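Local atomic coordinates of CHAD domain (Ricinus communis, PDB entry 6QV5), a protein that probably binds inorganic polyphosphate through an all-alpha-helical CHAD module, and is seen here with a bound zinc ion. Residues E39-N44 / R65-A70; V46-I49 / E55-H58; S89-E94 / T150-T155; D102-S107 / G251-E256. All blocks are in the same frame, centred on the assembly; numbering follows the deposited sequence. Where two conformers were deposited one is given.

Interaction 1 of 4, residues E39-N44 / R65-A70; sequences EHIQRN and RRLRSA
His40 and Ile41 face Arg66 and Leu67 across two helices that run in roughly opposite directions, the CA atoms of Ile41 and Leu67 lying 8.8 Å apart and those of His40 and Arg66 9.0 Å. The polar half of the contact is one weak hydrogen bond: Arg66 NH2 donates to His40 ND1 at 3.3 Å, with an N-H...N angle of only 126°. The guanidinium is turned 64° from the imidazole plane, so the two groups do not stack; instead the aliphatic CD of Arg66 lies at the ring edge, 3.7 Å from ND1. A bend at chi3 (76°) folds the arginine into this place. Both residues are buried: arginine is long enough to span the gap, imidazole offers two nitrogens, and Gln59 and Asn36 satisfy His40 NE2 and Arg66 NH1. Beside them, Ile41 CD1 meets Leu67 CD2 at 3.8 Å, the branched chains crossing at about a right angle and forming the apolar half. Asn44 ND2 bonds His40 O at 2.8 Å, nearly in line with its C=O, and also Phe13 O. Helices 26-42 and 54-73 thus pack as antiparallel neighbours in the all-helical CHAD bundle, a polar pair alongside an aliphatic one.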
loop_
_atom_site.group_PDB
_atom_site.type_symbol
_atom_site.label_atom_id
_atom_site.label_comp_id
_atom_site.label_asym_id
_atom_site.label_seq_id
_atom_site.Cartn_x
_atom_site.Cartn_y
_atom_site.Cartn_z
ATOM N N GLU A 39 0.118 -11.908 9.820
ATOM C CA GLU A 39 0.990 -12.983 9.324
ATOM C C GLU A 39 1.837 -12.466 8.149
ATOM O O GLU A 39 3.031 -12.759 8.086
ATOM C CB GLU A 39 0.165 -14.215 8.906
ATOM C CG GLU A 39 0.995 -15.409 8.450
ATOM C CD GLU A 39 0.251 -16.497 7.695
ATOM O OE1 GLU A 39 -0.614 -16.166 6.851
ATOM O OE2 GLU A 39 0.552 -17.688 7.935
ATOM N N HIS A 40 1.223 -11.665 7.251
ATOM C CA HIS A 40 1.872 -11.056 6.084
ATOM C C HIS A 40 3.025 -10.124 6.505
ATOM O O HIS A 40 4.048 -10.068 5.824
ATOM C CB HIS A 40 0.828 -10.317 5.219
ATOM C CG HIS A 40 1.289 -9.924 3.845
ATOM N ND1 HIS A 40 0.568 -9.023 3.080
ATOM C CD2 HIS A 40 2.368 -10.330 3.132
ATOM C CE1 HIS A 40 1.237 -8.894 1.945
ATOM N NE2 HIS A 40 2.325 -9.663 1.929
ATOM N N ILE A 41 2.870 -9.439 7.653
ATOM C CA ILE A 41 3.876 -8.546 8.234
ATOM C C ILE A 41 4.981 -9.375 8.925
ATOM O O ILE A 41 6.160 -9.201 8.602
ATOM C CB ILE A 41 3.211 -7.520 9.212
ATOM C CG1 ILE A 41 2.186 -6.624 8.484
ATOM C CG2 ILE A 41 4.259 -6.668 9.951
ATOM C CD1 ILE A 41 1.103 -6.001 9.365
ATOM N N GLN A 42 4.570 -10.266 9.866
ATOM C CA GLN A 42 5.438 -11.124 10.680
ATOM C C GLN A 42 6.366 -12.043 9.870
ATOM O O GLN A 42 7.549 -12.145 10.194
ATOM C CB GLN A 42 4.584 -11.934 11.677
ATOM C CG GLN A 42 5.363 -12.831 12.637
ATOM C CD GLN A 42 5.434 -14.267 12.169
ATOM O OE1 GLN A 42 4.415 -14.933 11.944
ATOM N NE2 GLN A 42 6.645 -14.781 12.022
ATOM N N ARG A 43 5.835 -12.732 8.845
ATOM C CA ARG A 43 6.622 -13.678 8.040
ATOM C C ARG A 43 7.713 -13.027 7.164
ATOM O O ARG A 43 8.508 -13.749 6.555
ATOM C CB ARG A 43 5.712 -14.591 7.202
ATOM C CG ARG A 43 4.808 -15.525 8.022
ATOM C CD ARG A 43 5.532 -16.729 8.602
ATOM N NE ARG A 43 5.784 -17.756 7.591
ATOM C CZ ARG A 43 6.950 -18.372 7.421
ATOM N NH1 ARG A 43 7.988 -18.069 8.191
ATOM N NH2 ARG A 43 7.088 -19.294 6.477
ATOM N N ASN A 44 7.783 -11.682 7.141
ATOM C CA ASN A 44 8.793 -10.934 6.392
ATOM C C ASN A 44 9.841 -10.257 7.298
ATOM O O ASN A 44 10.848 -9.773 6.786
ATOM C CB ASN A 44 8.139 -9.935 5.434
ATOM C CG ASN A 44 7.530 -10.589 4.221
ATOM O OD1 ASN A 44 8.227 -11.128 3.355
ATOM N ND2 ASN A 44 6.213 -10.553 4.127
ATOM N N ARG A 65 -0.020 -1.808 5.018
ATOM C CA ARG A 65 -1.072 -1.092 4.288
ATOM C C ARG A 65 -2.393 -1.860 4.323
ATOM O O ARG A 65 -3.441 -1.247 4.536
ATOM C CB ARG A 65 -0.657 -0.835 2.834
ATOM C CG ARG A 65 0.107 0.457 2.641
ATOM C CD ARG A 65 0.025 0.913 1.199
ATOM N NE ARG A 65 1.138 1.794 0.847
ATOM C CZ ARG A 65 2.289 1.374 0.329
ATOM N NH1 ARG A 65 2.487 0.084 0.091
ATOM N NH2 ARG A 65 3.246 2.244 0.037
ATOM N N ARG A 66 -2.335 -3.201 4.131
ATOM C CA ARG A 66 -3.488 -4.110 4.165
ATOM C C ARG A 66 -4.125 -4.113 5.554
ATOM O O ARG A 66 -5.351 -4.124 5.659
ATOM C CB ARG A 66 -3.075 -5.539 3.773
ATOM C CG ARG A 66 -2.919 -5.745 2.275
ATOM C CD ARG A 66 -2.442 -7.143 1.926
ATOM N NE ARG A 66 -3.510 -8.135 2.053
ATOM C CZ ARG A 66 -3.572 -9.058 3.007
ATOM N NH1 ARG A 66 -4.585 -9.912 3.046
ATOM N NH2 ARG A 66 -2.620 -9.138 3.929
ATOM N N LEU A 67 -3.289 -4.077 6.612
ATOM C CA LEU A 67 -3.720 -4.042 8.008
ATOM C C LEU A 67 -4.448 -2.729 8.324
ATOM O O LEU A 67 -5.519 -2.767 8.930
ATOM C CB LEU A 67 -2.513 -4.250 8.948
ATOM C CG LEU A 67 -2.786 -4.235 10.459
ATOM C CD1 LEU A 67 -3.364 -5.561 10.940
ATOM C CD2 LEU A 67 -1.523 -3.913 11.230
ATOM N N ARG A 68 -3.876 -1.580 7.898
ATOM C CA ARG A 68 -4.452 -0.252 8.116
ATOM C C ARG A 68 -5.812 -0.092 7.424
ATOM O O ARG A 68 -6.733 0.460 8.030
ATOM C CB ARG A 68 -3.479 0.854 7.688
ATOM C CG ARG A 68 -3.652 2.134 8.497
ATOM C CD ARG A 68 -3.250 3.371 7.720
ATOM N NE ARG A 68 -1.803 3.585 7.721
ATOM C CZ ARG A 68 -1.151 4.317 8.621
ATOM N NH1 ARG A 68 -1.810 4.905 9.613
ATOM N NH2 ARG A 68 0.164 4.466 8.535
ATOM N N SER A 69 -5.943 -0.604 6.178
ATOM C CA SER A 69 -7.194 -0.560 5.413
ATOM C C SER A 69 -8.255 -1.472 6.038
ATOM O O SER A 69 -9.436 -1.124 6.021
ATOM C CB SER A 69 -6.959 -0.913 3.946
ATOM O OG SER A 69 -6.501 -2.245 3.785
ATOM N N ALA A 70 -7.827 -2.619 6.614
ATOM C CA ALA A 70 -8.709 -3.570 7.302
ATOM C C ALA A 70 -9.253 -2.945 8.590
ATOM O O ALA A 70 -10.427 -3.126 8.901
ATOM C CB ALA A 70 -7.965 -4.858 7.617
#

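Interaction 2 of 4, residues V46-I49 / E55-H58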
loop_
_atom_site.group_PDB
_atom_site.type_symbol
_atom_site.label_atom_id
_atom_site.label_comp_id
_atom_site.label_asym_id
_atom_site.label_seq_id
_atom_site.Cartn_x
_atom_site.Cartn_y
_atom_site.Cartn_z
ATOM N N VAL A 46 12.379 -11.229 9.610
ATOM C CA VAL A 46 13.770 -11.703 9.563
ATOM C C VAL A 46 14.511 -11.201 8.313
ATOM O O VAL A 46 15.618 -10.673 8.433
ATOM C CB VAL A 46 13.856 -13.251 9.729
ATOM C CG1 VAL A 46 15.305 -13.732 9.780
ATOM C CG2 VAL A 46 13.101 -13.719 10.973
ATOM N N ALA A 47 13.883 -11.338 7.134
ATOM C CA ALA A 47 14.443 -10.922 5.848
ATOM C C ALA A 47 14.628 -9.406 5.722
ATOM O O ALA A 47 15.565 -8.973 5.049
ATOM C CB ALA A 47 13.589 -11.452 4.714
ATOM N N VAL A 48 13.758 -8.606 6.369
ATOM C CA VAL A 48 13.858 -7.139 6.353
ATOM C C VAL A 48 14.997 -6.695 7.292
ATOM O O VAL A 48 15.737 -5.767 6.958
ATOM C CB VAL A 48 12.500 -6.433 6.647
ATOM C CG1 VAL A 48 12.654 -4.912 6.704
ATOM C CG2 VAL A 48 11.453 -6.808 5.603
ATOM N N ILE A 49 15.157 -7.389 8.436
ATOM C CA ILE A 49 16.200 -7.104 9.427
ATOM C C ILE A 49 17.597 -7.501 8.914
ATOM O O ILE A 49 18.498 -6.662 8.890
ATOM C CB ILE A 49 15.863 -7.731 10.823
ATOM C CG1 ILE A 49 14.624 -7.062 11.464
ATOM C CG2 ILE A 49 17.068 -7.687 11.785
ATOM C CD1 ILE A 49 13.900 -7.913 12.548
ATOM N N GLU A 55 11.925 -7.056 -2.472
ATOM C CA GLU A 55 10.633 -7.751 -2.467
ATOM C C GLU A 55 10.140 -8.095 -1.053
ATOM O O GLU A 55 8.942 -7.971 -0.787
ATOM C CB GLU A 55 10.675 -8.992 -3.382
ATOM C CG GLU A 55 9.332 -9.677 -3.627
ATOM C CD GLU A 55 8.184 -8.840 -4.167
ATOM O OE1 GLU A 55 8.430 -7.929 -4.990
ATOM O OE2 GLU A 55 7.027 -9.110 -3.771
ATOM N N THR A 56 11.060 -8.509 -0.156
ATOM C CA THR A 56 10.754 -8.852 1.242
ATOM C C THR A 56 10.242 -7.613 1.984
ATOM O O THR A 56 9.271 -7.707 2.736
ATOM C CB THR A 56 11.971 -9.483 1.936
ATOM O OG1 THR A 56 13.035 -8.534 1.980
ATOM C CG2 THR A 56 12.441 -10.767 1.257
ATOM N N LEU A 57 10.882 -6.448 1.733
ATOM C CA LEU A 57 10.509 -5.147 2.292
ATOM C C LEU A 57 9.178 -4.681 1.676
ATOM O O LEU A 57 8.326 -4.154 2.396
ATOM C CB LEU A 57 11.638 -4.123 2.046
ATOM C CG LEU A 57 11.373 -2.645 2.378
ATOM C CD1 LEU A 57 11.273 -2.408 3.879
ATOM C CD2 LEU A 57 12.452 -1.764 1.788
ATOM N N HIS A 58 9.004 -4.893 0.349
ATOM C CA HIS A 58 7.787 -4.549 -0.393
ATOM C C HIS A 58 6.589 -5.309 0.185
ATOM O O HIS A 58 5.571 -4.686 0.485
ATOM C CB HIS A 58 7.959 -4.837 -1.900
ATOM C CG HIS A 58 6.747 -4.562 -2.744
ATOM N ND1 HIS A 58 6.447 -5.346 -3.843
ATOM C CD2 HIS A 58 5.800 -3.598 -2.625
ATOM C CE1 HIS A 58 5.337 -4.838 -4.355
ATOM N NE2 HIS A 58 4.909 -3.789 -3.653
#
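Val48, Thr56 and Ala47 carry most of the contact between helix 45-50 and the beginning of helix 54-73, where the backbones come very near: the CA atoms of Val48 and Leu57 are 5.6 Å apart. The short spacing is suited by compact side chains such as alanine, valine and threonine. Val48 contributes the most surface, and its two methyls divide the work. With CG1 anti to the backbone N (chi1 177°), CG2 is set against the backbone of the other helix, 3.7 Å from Thr56 O and 3.8 Å from Leu57 CA, while CG1 meets the methyl CD1 of Leu57 at 4.0 Å, the two side chains crossing at about a right angle. Ala47 CB is directed toward the partner helix and touches Thr56 CG2 at 3.7 Å, its small size permitting the close approach. Threonine fits here because it has two unlike branches: the methyl faces Ala47, and the hydroxyl OG1 is bonded to Asp53 O at the start of its own helix. Leu57 goes on to pack against Leu95 and Ala98 of helix 82-108. The two helices are consecutive, and the short link between them carries the zinc ligand His52, whose side chain is about 8 Å from that of Thr56; the contact packs together the helices flanking that link. Between the segments the chemistry is van der Waals packing of methyls on methyls and backbone, so cohesion depends on close shape fit, while Asp53 takes up Thr56 OG1 and Arg137 of helix 122-145 the carbonyls of Ala47 and Val48.

Interaction 3 of 4, residues S89-E94 / T150-T155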
loop_
_atom_site.group_PDB
_atom_site.type_symbol
_atom_site.label_atom_id
_atom_site.label_comp_id
_atom_site.label_asym_id
_atom_site.label_seq_id
_atom_site.Cartn_x
_atom_site.Cartn_y
_atom_site.Cartn_z
ATOM N N SER A 89 1.140 3.778 12.357
ATOM C CA SER A 89 1.562 4.927 11.553
ATOM C C SER A 89 3.085 5.072 11.576
ATOM O O SER A 89 3.676 5.402 10.549
ATOM C CB SER A 89 0.891 6.205 12.045
ATOM O OG SER A 89 -0.516 6.132 11.880
ATOM N N TRP A 90 3.714 4.787 12.738
ATOM C CA TRP A 90 5.166 4.816 12.930
ATOM C C TRP A 90 5.824 3.700 12.107
ATOM O O TRP A 90 6.805 3.962 11.414
ATOM C CB TRP A 90 5.521 4.708 14.429
ATOM C CG TRP A 90 6.925 4.252 14.707
ATOM C CD1 TRP A 90 8.064 4.996 14.616
ATOM C CD2 TRP A 90 7.333 2.937 15.108
ATOM N NE1 TRP A 90 9.159 4.227 14.937
ATOM C CE2 TRP A 90 8.740 2.958 15.241
ATOM C CE3 TRP A 90 6.647 1.736 15.358
ATOM C CZ2 TRP A 90 9.471 1.828 15.627
ATOM C CZ3 TRP A 90 7.372 0.617 15.733
ATOM C CH2 TRP A 90 8.766 0.670 15.870
ATOM N N LEU A 91 5.268 2.469 12.175
ATOM C CA LEU A 91 5.745 1.294 11.438
ATOM C C LEU A 91 5.614 1.497 9.918
ATOM O O LEU A 91 6.514 1.106 9.171
ATOM C CB LEU A 91 4.991 0.029 11.905
ATOM C CG LEU A 91 5.328 -1.315 11.233
ATOM C CD1 LEU A 91 6.774 -1.719 11.473
ATOM C CD2 LEU A 91 4.401 -2.408 11.719
ATOM N N GLY A 92 4.512 2.121 9.496
ATOM C CA GLY A 92 4.233 2.437 8.099
ATOM C C GLY A 92 5.202 3.454 7.530
ATOM O O GLY A 92 5.614 3.336 6.375
ATOM N N THR A 93 5.589 4.450 8.354
ATOM C CA THR A 93 6.541 5.510 8.006
ATOM C C THR A 93 7.969 4.944 7.916
ATOM O O THR A 93 8.700 5.302 6.991
ATOM C CB THR A 93 6.405 6.687 8.998
ATOM O OG1 THR A 93 5.055 7.157 8.975
ATOM C CG2 THR A 93 7.350 7.847 8.692
ATOM N N GLU A 94 8.356 4.061 8.862
ATOM C CA GLU A 94 9.685 3.441 8.901
ATOM C C GLU A 94 9.946 2.533 7.698
ATOM O O GLU A 94 10.996 2.659 7.065
ATOM C CB GLU A 94 9.932 2.695 10.228
ATOM C CG GLU A 94 10.082 3.592 11.451
ATOM C CD GLU A 94 11.145 4.673 11.388
ATOM O OE1 GLU A 94 12.330 4.337 11.158
ATOM O OE2 GLU A 94 10.791 5.859 11.578
ATOM N N THR A 150 7.565 -5.190 18.591
ATOM C CA THR A 150 7.132 -6.463 19.177
ATOM C C THR A 150 5.936 -6.286 20.114
ATOM O O THR A 150 5.048 -7.139 20.115
ATOM C CB THR A 150 8.296 -7.211 19.827
ATOM O OG1 THR A 150 8.982 -6.333 20.717
ATOM C CG2 THR A 150 9.266 -7.785 18.797
ATOM N N ARG A 151 5.891 -5.165 20.871
ATOM C CA ARG A 151 4.769 -4.849 21.759
ATOM C C ARG A 151 3.513 -4.565 20.943
ATOM O O ARG A 151 2.444 -5.045 21.305
ATOM C CB ARG A 151 5.087 -3.673 22.698
ATOM C CG ARG A 151 5.942 -4.070 23.890
ATOM C CD ARG A 151 6.076 -2.959 24.912
ATOM N NE ARG A 151 4.937 -2.924 25.831
ATOM C CZ ARG A 151 4.875 -2.168 26.923
ATOM N NH1 ARG A 151 3.802 -2.204 27.701
ATOM N NH2 ARG A 151 5.887 -1.373 27.248
ATOM N N LEU A 152 3.655 -3.835 19.817
ATOM C CA LEU A 152 2.562 -3.494 18.900
ATOM C C LEU A 152 1.899 -4.745 18.312
ATOM O O LEU A 152 0.673 -4.844 18.353
ATOM C CB LEU A 152 3.060 -2.540 17.787
ATOM C CG LEU A 152 2.193 -2.371 16.525
ATOM C CD1 LEU A 152 0.940 -1.559 16.810
ATOM C CD2 LEU A 152 2.986 -1.729 15.406
ATOM N N MET A 153 2.705 -5.692 17.783
ATOM C CA MET A 153 2.232 -6.947 17.181
ATOM C C MET A 153 1.498 -7.819 18.199
ATOM O O MET A 153 0.501 -8.460 17.858
ATOM C CB MET A 153 3.395 -7.734 16.550
ATOM C CG MET A 153 4.027 -7.055 15.352
ATOM S SD MET A 153 2.974 -7.016 13.879
ATOM C CE MET A 153 2.718 -5.268 13.729
ATOM N N LEU A 154 1.991 -7.820 19.451
ATOM C CA LEU A 154 1.425 -8.563 20.568
ATOM C C LEU A 154 0.111 -7.925 21.040
ATOM O O LEU A 154 -0.872 -8.645 21.223
ATOM C CB LEU A 154 2.455 -8.631 21.713
ATOM C CG LEU A 154 2.134 -9.517 22.912
ATOM C CD1 LEU A 154 2.281 -10.995 22.567
ATOM C CD2 LEU A 154 3.039 -9.175 24.075
ATOM N N THR A 155 0.094 -6.582 21.222
ATOM C CA THR A 155 -1.087 -5.834 21.675
ATOM C C THR A 155 -2.201 -5.865 20.615
ATOM O O THR A 155 -3.371 -5.972 20.987
ATOM C CB THR A 155 -0.706 -4.416 22.147
ATOM O OG1 THR A 155 0.428 -4.498 23.011
ATOM C CG2 THR A 155 -1.838 -3.714 22.893
#
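Leu91 on helix 82-108 meets Leu152 and Met153 on helix 147-163 through a single methyl, CD2, and this small cluster is the tight part of the contact. Leu91 CD2 lies 4.0 Å from Leu152 CD2 and 3.9 Å from Met153 CE. These side chains bridge the nearest backbone approach, 9.4 Å between the CA atoms of Leu91 and Leu152. The thioether starts off to one side of the interface, but bends at chi2 (-70°) and chi3 (115°) swing its terminal methyl across Leu91 at about a right angle. Methionine suits such a place, since its flexible, unbranched chain can bend to lay CE against the branched leucine; its sulfur also lies beside Ile41 of helix 26-42. The looser side begins at Trp90, which makes no close contact with 150-155; its ring has a cation-pi partner in Arg148 and carries Glu94 CG on one face. Out on the exposed surface, Thr93 OG1 and Thr155 OG1 bond carbonyls of their own helices, Ser89 O and Arg151 O, both at 2.7 Å, while Ser89 OG bonds Arg68 of helix 54-73. Between these antiparallel segments the contact rests on three methyls, with Leu152 going on to pack on Leu84 and Ile88, so cohesion is hydrophobic and weakly directional.

Interaction 4 of 4, residues D102-S107 / G251-E256; sequences DVLLAS and GRLLQE
Leu104 holds CG anti to its backbone nitrogen (chi1 170°), whereas Leu253 and Leu254 place theirs anti to the carbonyl carbon (chi1 -69° and -71°), and these settings bring three branched tips together between two helices. The fork of Leu104 straddles the pair opposite: CD2 goes to Leu253 CD1 at 4.3 Å and CD1 to Leu254 CD1 at 4.4 Å. Both distances are ample for methyl groups, so the packing is relaxed. Leu104 gives by far the largest share of the buried surface, and leucine suits the role because its two methyls reach two neighbours at once. The CB of Leu253 is directed toward helix 82-108; Leu254 leaves its backbone at an angle to the partner, but its extended CD1 reaches Leu104. The segments run antiparallel, their closest CA atoms, those of Leu104 and Leu253, being 8.5 Å apart. Here the long helix 224-260 of the later part of the chain packs on the end of helix 82-108, which links early and late helices of the alpha-helical CHAD fold. Other helices widen the apolar patch: Leu104 also rests on Val129 of helix 122-145, and Leu254 on Val268 and Ala271 of helix 265-281. Helix 82-108 widens into a pi-type turn at 104-107, starting at Leu104 itself. On the exposed side of 251-256, Arg252 NH1 and Glu256 OE2 form a salt bridge of 3.1 Å one turn apart, its hydrogen bond weak. Arg252 also has a long, weak ion pair with Asp100 on helix 82-108, across the same boundary between the helices.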
loop_
_atom_site.group_PDB
_atom_site.type_symbol
_atom_site.label_atom_id
_atom_site.label_comp_id
_atom_site.label_asym_id
_atom_site.label_seq_id
_atom_site.Cartn_x
_atom_site.Cartn_y
_atom_site.Cartn_z
ATOM N N ASP A 102 13.976 2.522 -2.306
ATOM C CA ASP A 102 14.209 1.307 -3.090
ATOM C C ASP A 102 13.525 1.389 -4.461
ATOM O O ASP A 102 14.074 0.880 -5.438
ATOM C CB ASP A 102 13.750 0.055 -2.322
ATOM C CG ASP A 102 14.846 -0.957 -2.015
ATOM O OD1 ASP A 102 15.999 -0.749 -2.466
ATOM O OD2 ASP A 102 14.551 -1.957 -1.327
ATOM N N VAL A 103 12.331 2.029 -4.526
ATOM C CA VAL A 103 11.553 2.238 -5.757
ATOM C C VAL A 103 12.326 3.209 -6.663
ATOM O O VAL A 103 12.472 2.943 -7.856
ATOM C CB VAL A 103 10.093 2.712 -5.472
ATOM C CG1 VAL A 103 9.372 3.148 -6.749
ATOM C CG2 VAL A 103 9.288 1.631 -4.757
ATOM N N LEU A 104 12.847 4.308 -6.076
ATOM C CA LEU A 104 13.641 5.332 -6.757
ATOM C C LEU A 104 14.887 4.724 -7.416
ATOM O O LEU A 104 15.179 5.048 -8.563
ATOM C CB LEU A 104 14.019 6.460 -5.763
ATOM C CG LEU A 104 15.050 7.524 -6.200
ATOM C CD1 LEU A 104 14.532 8.385 -7.344
ATOM C CD2 LEU A 104 15.440 8.409 -5.038
ATOM N N LEU A 105 15.583 3.821 -6.705
ATOM C CA LEU A 105 16.800 3.158 -7.171
ATOM C C LEU A 105 16.574 2.105 -8.271
ATOM O O LEU A 105 17.313 2.098 -9.258
ATOM C CB LEU A 105 17.547 2.544 -5.966
ATOM C CG LEU A 105 18.897 1.865 -6.229
ATOM C CD1 LEU A 105 20.006 2.887 -6.438
ATOM C CD2 LEU A 105 19.255 0.931 -5.097
ATOM N N ALA A 106 15.584 1.212 -8.090
ATOM C CA ALA A 106 15.312 0.101 -9.007
ATOM C C ALA A 106 14.327 0.388 -10.150
ATOM O O ALA A 106 14.412 -0.279 -11.185
ATOM C CB ALA A 106 14.838 -1.110 -8.217
ATOM N N SER A 107 13.389 1.339 -9.970
ATOM C CA SER A 107 12.367 1.617 -10.981
ATOM C C SER A 107 12.385 3.034 -11.574
ATOM O O SER A 107 12.269 3.168 -12.792
ATOM C CB SER A 107 10.981 1.301 -10.420
ATOM O OG SER A 107 9.941 1.570 -11.346
ATOM N N GLY A 251 10.942 13.213 -7.189
ATOM C CA GLY A 251 11.245 14.641 -7.194
ATOM C C GLY A 251 11.353 15.223 -5.798
ATOM O O GLY A 251 12.205 16.079 -5.547
ATOM N N ARG A 252 10.498 14.738 -4.877
ATOM C CA ARG A 252 10.465 15.136 -3.468
ATOM C C ARG A 252 11.697 14.575 -2.734
ATOM O O ARG A 252 12.342 15.315 -1.990
ATOM C CB ARG A 252 9.153 14.655 -2.814
ATOM C CG ARG A 252 8.994 15.030 -1.336
ATOM C CD ARG A 252 7.787 14.372 -0.681
ATOM N NE ARG A 252 7.852 12.906 -0.696
ATOM C CZ ARG A 252 8.450 12.162 0.231
ATOM N NH1 ARG A 252 9.057 12.734 1.265
ATOM N NH2 ARG A 252 8.450 10.839 0.130
ATOM N N LEU A 253 12.020 13.279 -2.955
ATOM C CA LEU A 253 13.163 12.594 -2.339
ATOM C C LEU A 253 14.505 13.173 -2.779
ATOM O O LEU A 253 15.398 13.323 -1.944
ATOM C CB LEU A 253 13.136 11.075 -2.605
ATOM C CG LEU A 253 12.039 10.237 -1.933
ATOM C CD1 LEU A 253 12.083 8.808 -2.430
ATOM C CD2 LEU A 253 12.163 10.248 -0.414
ATOM N N LEU A 254 14.651 13.494 -4.082
ATOM C CA LEU A 254 15.884 14.062 -4.630
ATOM C C LEU A 254 16.123 15.498 -4.167
ATOM O O LEU A 254 17.262 15.836 -3.847
ATOM C CB LEU A 254 15.946 13.943 -6.162
ATOM C CG LEU A 254 16.161 12.536 -6.738
ATOM C CD1 LEU A 254 15.745 12.476 -8.191
ATOM C CD2 LEU A 254 17.604 12.067 -6.574
ATOM N N GLN A 255 15.053 16.325 -4.083
ATOM C CA GLN A 255 15.124 17.712 -3.599
ATOM C C GLN A 255 15.592 17.742 -2.129
ATOM O O GLN A 255 16.376 18.619 -1.758
ATOM C CB GLN A 255 13.774 18.440 -3.797
ATOM C CG GLN A 255 13.710 19.901 -3.316
ATOM C CD GLN A 255 14.746 20.808 -3.940
ATOM O OE1 GLN A 255 14.661 21.183 -5.114
ATOM N NE2 GLN A 255 15.744 21.191 -3.156
ATOM N N GLU A 256 15.148 16.751 -1.321
ATOM C CA GLU A 256 15.543 16.575 0.082
ATOM C C GLU A 256 17.017 16.156 0.150
ATOM O O GLU A 256 17.743 16.613 1.035
ATOM C CB GLU A 256 14.665 15.516 0.766
ATOM C CG GLU A 256 13.303 16.028 1.206
ATOM C CD GLU A 256 12.329 14.971 1.695
ATOM O OE1 GLU A 256 12.750 14.064 2.451
ATOM O OE2 GLU A 256 11.134 15.061 1.332
#

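How the interactions relate
Interactions 1, 2 and 3 lie close together, with centres 11 to 15 Å apart, while interaction 4 stands off, 19 Å from interaction 2, 24 Å from interaction 1 and 25 Å from interaction 3. Helix 54-73 serves interactions 1 and 2, and helix 82-108 serves 3 and 4. Along the chain, interaction 2 falls between the two segments of interaction 1; interactions 3 and 4 follow, their segments alternating. Contacts tie the groups: Arg68 NH1 probably bonds Ser89 OG between interactions 1 and 3, and Leu57 packs on Asp102 between 2 and 4. Helix 82-108 thus joins the early helices to helix 224-260 in one continuous CHAD module.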